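PDB 5SWV: pentafunctional AROM polypeptide from Schizosaccharomyces pombe, which probably catalyses five steps of the shikimate pathway, its dehydroquinate dehydratase and shikimate dehydrogenase domains being in this fragment. Local coordinates for residues Val32-Asp37 / Thr519-Ala524; Asp359-Ala364 / Gly471-Asp476. One frame throughout, in Å; residues are numbered along the deposited sequence.

Contact 1. Residues Val32-Asp37 / Thr519-Ala524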
# COMPACT_ATOMS: atom_id res chain seq x y z
N VAL A 32 10.93 -0.02 -4.75
CA VAL A 32 11.67 0.15 -3.48
C VAL A 32 10.78 0.25 -2.25
O VAL A 32 11.28 0.14 -1.15
CB VAL A 32 12.61 1.37 -3.48
CG1 VAL A 32 13.52 1.35 -4.69
CG2 VAL A 32 11.85 2.68 -3.41
N THR A 33 9.49 0.49 -2.43
CA THR A 33 8.56 0.60 -1.30
C THR A 33 7.82 -0.70 -0.97
O THR A 33 7.15 -0.78 0.06
CB THR A 33 7.51 1.72 -1.51
OG1 THR A 33 6.78 1.48 -2.71
CG2 THR A 33 8.20 3.06 -1.60
N VAL A 34 7.93 -1.70 -1.85
CA VAL A 34 7.46 -3.06 -1.60
C VAL A 34 7.65 -3.47 -0.14
O VAL A 34 8.74 -3.34 0.42
CB VAL A 34 8.20 -4.03 -2.55
CG1 VAL A 34 8.31 -5.45 -1.99
CG2 VAL A 34 7.52 -4.03 -3.92
N GLY A 35 6.56 -3.95 0.48
CA GLY A 35 6.58 -4.49 1.83
C GLY A 35 6.61 -3.50 2.97
O GLY A 35 6.63 -3.91 4.13
N CYS A 36 6.59 -2.21 2.65
CA CYS A 36 6.71 -1.15 3.65
C CYS A 36 5.36 -0.53 3.97
O CYS A 36 4.52 -0.35 3.09
CB CYS A 36 7.65 -0.07 3.16
SG CYS A 36 9.28 -0.72 2.77
N ASP A 37 5.17 -0.20 5.23
CA ASP A 37 3.96 0.47 5.69
C ASP A 37 4.10 1.99 5.70
O ASP A 37 3.10 2.69 5.83
CB ASP A 37 3.58 -0.04 7.08
CG ASP A 37 3.42 -1.55 7.12
OD1 ASP A 37 2.33 -2.03 6.78
OD2 ASP A 37 4.39 -2.26 7.49
N THR A 519 2.81 -5.34 0.44
CA THR A 519 2.63 -5.19 -1.00
C THR A 519 3.71 -5.95 -1.72
O THR A 519 4.71 -6.31 -1.12
CB THR A 519 2.70 -3.74 -1.48
OG1 THR A 519 4.01 -3.25 -1.24
CG2 THR A 519 1.65 -2.86 -0.79
N ALA A 520 3.50 -6.18 -3.01
CA ALA A 520 4.49 -6.81 -3.88
C ALA A 520 4.59 -5.98 -5.18
O ALA A 520 3.61 -5.37 -5.57
CB ALA A 520 4.06 -8.23 -4.18
N PRO A 521 5.75 -5.99 -5.86
CA PRO A 521 5.93 -5.10 -7.02
C PRO A 521 5.17 -5.58 -8.26
O PRO A 521 5.28 -6.76 -8.62
CB PRO A 521 7.44 -5.17 -7.28
CG PRO A 521 7.88 -6.48 -6.72
CD PRO A 521 6.81 -7.02 -5.82
N PHE A 522 4.43 -4.68 -8.89
CA PHE A 522 3.58 -5.06 -10.01
C PHE A 522 4.40 -5.56 -11.19
O PHE A 522 4.11 -6.61 -11.72
CB PHE A 522 2.70 -3.89 -10.43
CG PHE A 522 2.02 -4.09 -11.76
CD1 PHE A 522 0.80 -4.75 -11.84
CD2 PHE A 522 2.60 -3.61 -12.93
CE1 PHE A 522 0.18 -4.92 -13.06
CE2 PHE A 522 1.98 -3.78 -14.16
CZ PHE A 522 0.77 -4.43 -14.23
N ASP A 523 5.42 -4.80 -11.60
CA ASP A 523 6.17 -5.07 -12.83
C ASP A 523 6.72 -6.48 -12.98
O ASP A 523 6.44 -7.15 -13.98
CB ASP A 523 7.34 -4.09 -12.98
CG ASP A 523 6.92 -2.71 -13.46
OD1 ASP A 523 5.72 -2.45 -13.72
OD2 ASP A 523 7.84 -1.88 -13.58
N ALA A 524 7.52 -6.93 -12.01
CA ALA A 524 8.14 -8.26 -12.07
C ALA A 524 7.14 -9.39 -11.91
O ALA A 524 7.34 -10.47 -12.46
CB ALA A 524 9.25 -8.40 -11.04
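Val34 sets one methyl over the ring of Pro521, while the backbone next to it reaches for the hydroxyl of Thr519. The methyl is CG2: it lies 3.5 Å from Pro521 CB, and CG and CD of the same proline are about equally near, at 3.7 and 3.6 Å from Val34 CG2. It therefore rests over the flat side of the pyrrolidine ring instead of butting against one corner, and the two side chains meet at a slant. The first torsion of Val34, 153°, sends CG2 to the proline and puts Val34 CG1 beside Thr519 O, 3.8 Å off. A hydrogen bond makes the polar half of the contact. Gly35 N donates to Thr519 OG1 over 3.2 Å, nearly straight with 162° at the hydrogen. Thr519 holds OG1 between its own backbone N and carbonyl carbon (chi1 64°), which turns the hydroxyl to the loop; the same oxygen also lies 3.5 Å from Val34 CA. Gly35 sits in a type II beta turn, Thr33 to Cys36, closed by Cys36 N to Thr33 O at 3.0 Å. It occupies the third position of the turn with positive phi, as glycine commonly does there. Leu277 of helix 266-277 touches both Val34 and Ala520, and Leu276 touches Pro521, so a third part of the chain borders the apolar half. Pro521 is the N-cap of helix 522-530. The whole is a domain interface: a type II turn leading into barrel strand 38-42 of the type I dehydroquinase meets the start of the last helix of the shikimate dehydrogenase part.

Contact 2. Residues Asp359-Ala364 / Gly471-Asp476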
# COMPACT_ATOMS: atom_id res chain seq x y z
N ASP A 359 -7.03 0.23 -8.39
CA ASP A 359 -5.57 0.31 -8.28
C ASP A 359 -4.89 0.57 -9.63
O ASP A 359 -3.77 1.12 -9.68
CB ASP A 359 -4.96 -0.98 -7.72
CG ASP A 359 -5.37 -1.29 -6.28
OD1 ASP A 359 -6.12 -0.53 -5.62
OD2 ASP A 359 -4.91 -2.35 -5.79
N THR A 360 -5.52 0.12 -10.71
CA THR A 360 -4.98 0.35 -12.05
C THR A 360 -4.99 1.85 -12.37
O THR A 360 -3.98 2.39 -12.78
CB THR A 360 -5.75 -0.46 -13.10
OG1 THR A 360 -5.60 -1.85 -12.82
CG2 THR A 360 -5.25 -0.18 -14.50
N PHE A 361 -6.14 2.50 -12.15
CA PHE A 361 -6.26 3.94 -12.29
C PHE A 361 -5.33 4.68 -11.33
O PHE A 361 -4.61 5.59 -11.74
CB PHE A 361 -7.72 4.40 -12.08
CG PHE A 361 -8.59 4.20 -13.29
CD1 PHE A 361 -8.51 5.06 -14.38
CD2 PHE A 361 -9.51 3.17 -13.33
CE1 PHE A 361 -9.30 4.87 -15.49
CE2 PHE A 361 -10.32 2.98 -14.45
CZ PHE A 361 -10.21 3.83 -15.53
N ALA A 362 -5.34 4.28 -10.07
CA ALA A 362 -4.47 4.91 -9.07
C ALA A 362 -3.02 5.04 -9.55
O ALA A 362 -2.41 6.09 -9.39
CB ALA A 362 -4.54 4.16 -7.74
N ASN A 363 -2.50 3.97 -10.17
CA ASN A 363 -1.13 3.95 -10.69
C ASN A 363 -0.95 4.58 -12.07
O ASN A 363 0.11 5.14 -12.35
CB ASN A 363 -0.56 2.52 -10.71
CG ASN A 363 -0.14 2.05 -9.32
OD1 ASN A 363 1.04 2.15 -8.95
ND2 ASN A 363 -1.11 1.58 -8.53
N ALA A 364 -1.96 4.47 -12.92
CA ALA A 364 -1.86 4.99 -14.29
C ALA A 364 -1.97 6.51 -14.41
O ALA A 364 -1.60 7.04 -15.46
CB ALA A 364 -2.91 4.34 -15.18
N GLY A 471 -4.00 13.39 -19.97
CA GLY A 471 -3.66 12.27 -19.11
C GLY A 471 -4.80 11.32 -18.84
O GLY A 471 -4.75 10.58 -17.87
N GLY A 472 -5.83 11.33 -19.69
CA GLY A 472 -7.03 10.52 -19.47
C GLY A 472 -6.74 9.06 -19.70
O GLY A 472 -5.96 8.74 -20.59
N VAL A 473 -7.36 8.18 -18.91
CA VAL A 473 -7.04 6.74 -18.93
C VAL A 473 -8.25 5.91 -19.35
O VAL A 473 -9.36 6.14 -18.87
CB VAL A 473 -6.52 6.24 -17.56
CG1 VAL A 473 -6.22 4.74 -17.59
CG2 VAL A 473 -5.29 7.02 -17.12
N PHE A 474 -8.01 4.96 -20.25
CA PHE A 474 -8.99 3.99 -20.70
C PHE A 474 -8.59 2.62 -20.20
O PHE A 474 -7.44 2.22 -20.37
CB PHE A 474 -9.01 3.96 -22.22
CG PHE A 474 -9.85 2.87 -22.79
CD1 PHE A 474 -11.21 3.09 -23.04
CD2 PHE A 474 -9.31 1.64 -23.10
CE1 PHE A 474 -12.00 2.08 -23.57
CE2 PHE A 474 -10.10 0.63 -23.64
CZ PHE A 474 -11.45 0.85 -23.86
N LEU A 475 -9.53 1.89 -19.62
CA LEU A 475 -9.29 0.52 -19.15
C LEU A 475 -10.29 -0.45 -19.76
O LEU A 475 -11.49 -0.24 -19.67
CB LEU A 475 -9.40 0.45 -17.63
CG LEU A 475 -9.37 -0.93 -16.98
CD1 LEU A 475 -8.07 -1.64 -17.26
CD2 LEU A 475 -9.58 -0.80 -15.48
N ASP A 476 -9.81 -1.53 -20.37
CA ASP A 476 -10.70 -2.59 -20.83
C ASP A 476 -10.50 -3.77 -19.91
O ASP A 476 -9.37 -4.19 -19.72
CB ASP A 476 -10.35 -2.98 -22.27
CG ASP A 476 -11.43 -3.81 -22.94
OD1 ASP A 476 -12.05 -4.65 -22.26
OD2 ASP A 476 -11.64 -3.63 -24.15
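Phe361 lays the far end of its ring over the shallow dip between Val473 and Leu475, the two side chains that strand 472-476 raises towards helix 353-364, displaced to the side of strand 440-445. Next to Val473, Phe361 CE1 lies 3.7 Å from Val473 CG1. The same carbon, Phe361 CE1, meets Val473 O at 3.6 Å, and this oxygen stands at the ring edge, close to its plane. Next to Leu475, Phe361 CE2 reaches Leu475 CD2 at 4.0 Å, the leucine branch approaching obliquely. The chi1 of -80° keeps the phenyl beside the helix backbone N and extends it to the strand, where the ring and Val473 lie alongside, pointing opposite ways. The next bump along the helix is small: Ala364 offers just CB, which settles against the fork of Val473, 4.1 Å from CG2 and equally far from CG1. One turn back, Thr360 turns CG2 to Leu475 CD1 at 4.2 Å, its OG1 hydrogen-bonded to Gly356 O within the helix. This is the helix-on-sheet layering of a Rossmann-like fold. Strand 472-476 is an inner member of a parallel six-stranded sheet, and the helix runs over it at 149° to the strand direction, the two axes 9.5 Å apart at closest. Alternation along the strand sorts the faces: Val473 and Leu475 meet this helix, whereas Phe474 turns to helix 485-492 across the sheet. Ala442 and Val444 of strand 440-445 continue the surface the ring lies on. Cys498 of strand 496-498 fits among Thr360, Ala364, Val473 and Leu475. Away from the sheet, Asn363 ND2 bonds back to Asp359 O at 2.9 Å, joining the helical bond from Asn363 N on that same oxygen.

Contact 2 is nested in the long chain loop that contact 1 closes. Their centres are 19 Å apart and their nearest atoms about 6 Å, without touching. Contact 1 joins two enzyme domains, whereas contact 2 lies inside one of them, but side chains between them tie the two together. Arg506 of helix 500-516 makes a cation-pi contact with Phe522 from contact 1 and touches Asp359, Thr360 and Asn363 from contact 2. Arg30, just ahead of segment 32-37, donates to Asn363 O, so the dehydroquinase part also reaches the helix of contact 2 directly. No ligand or assigned catalytic residue is part of either contact.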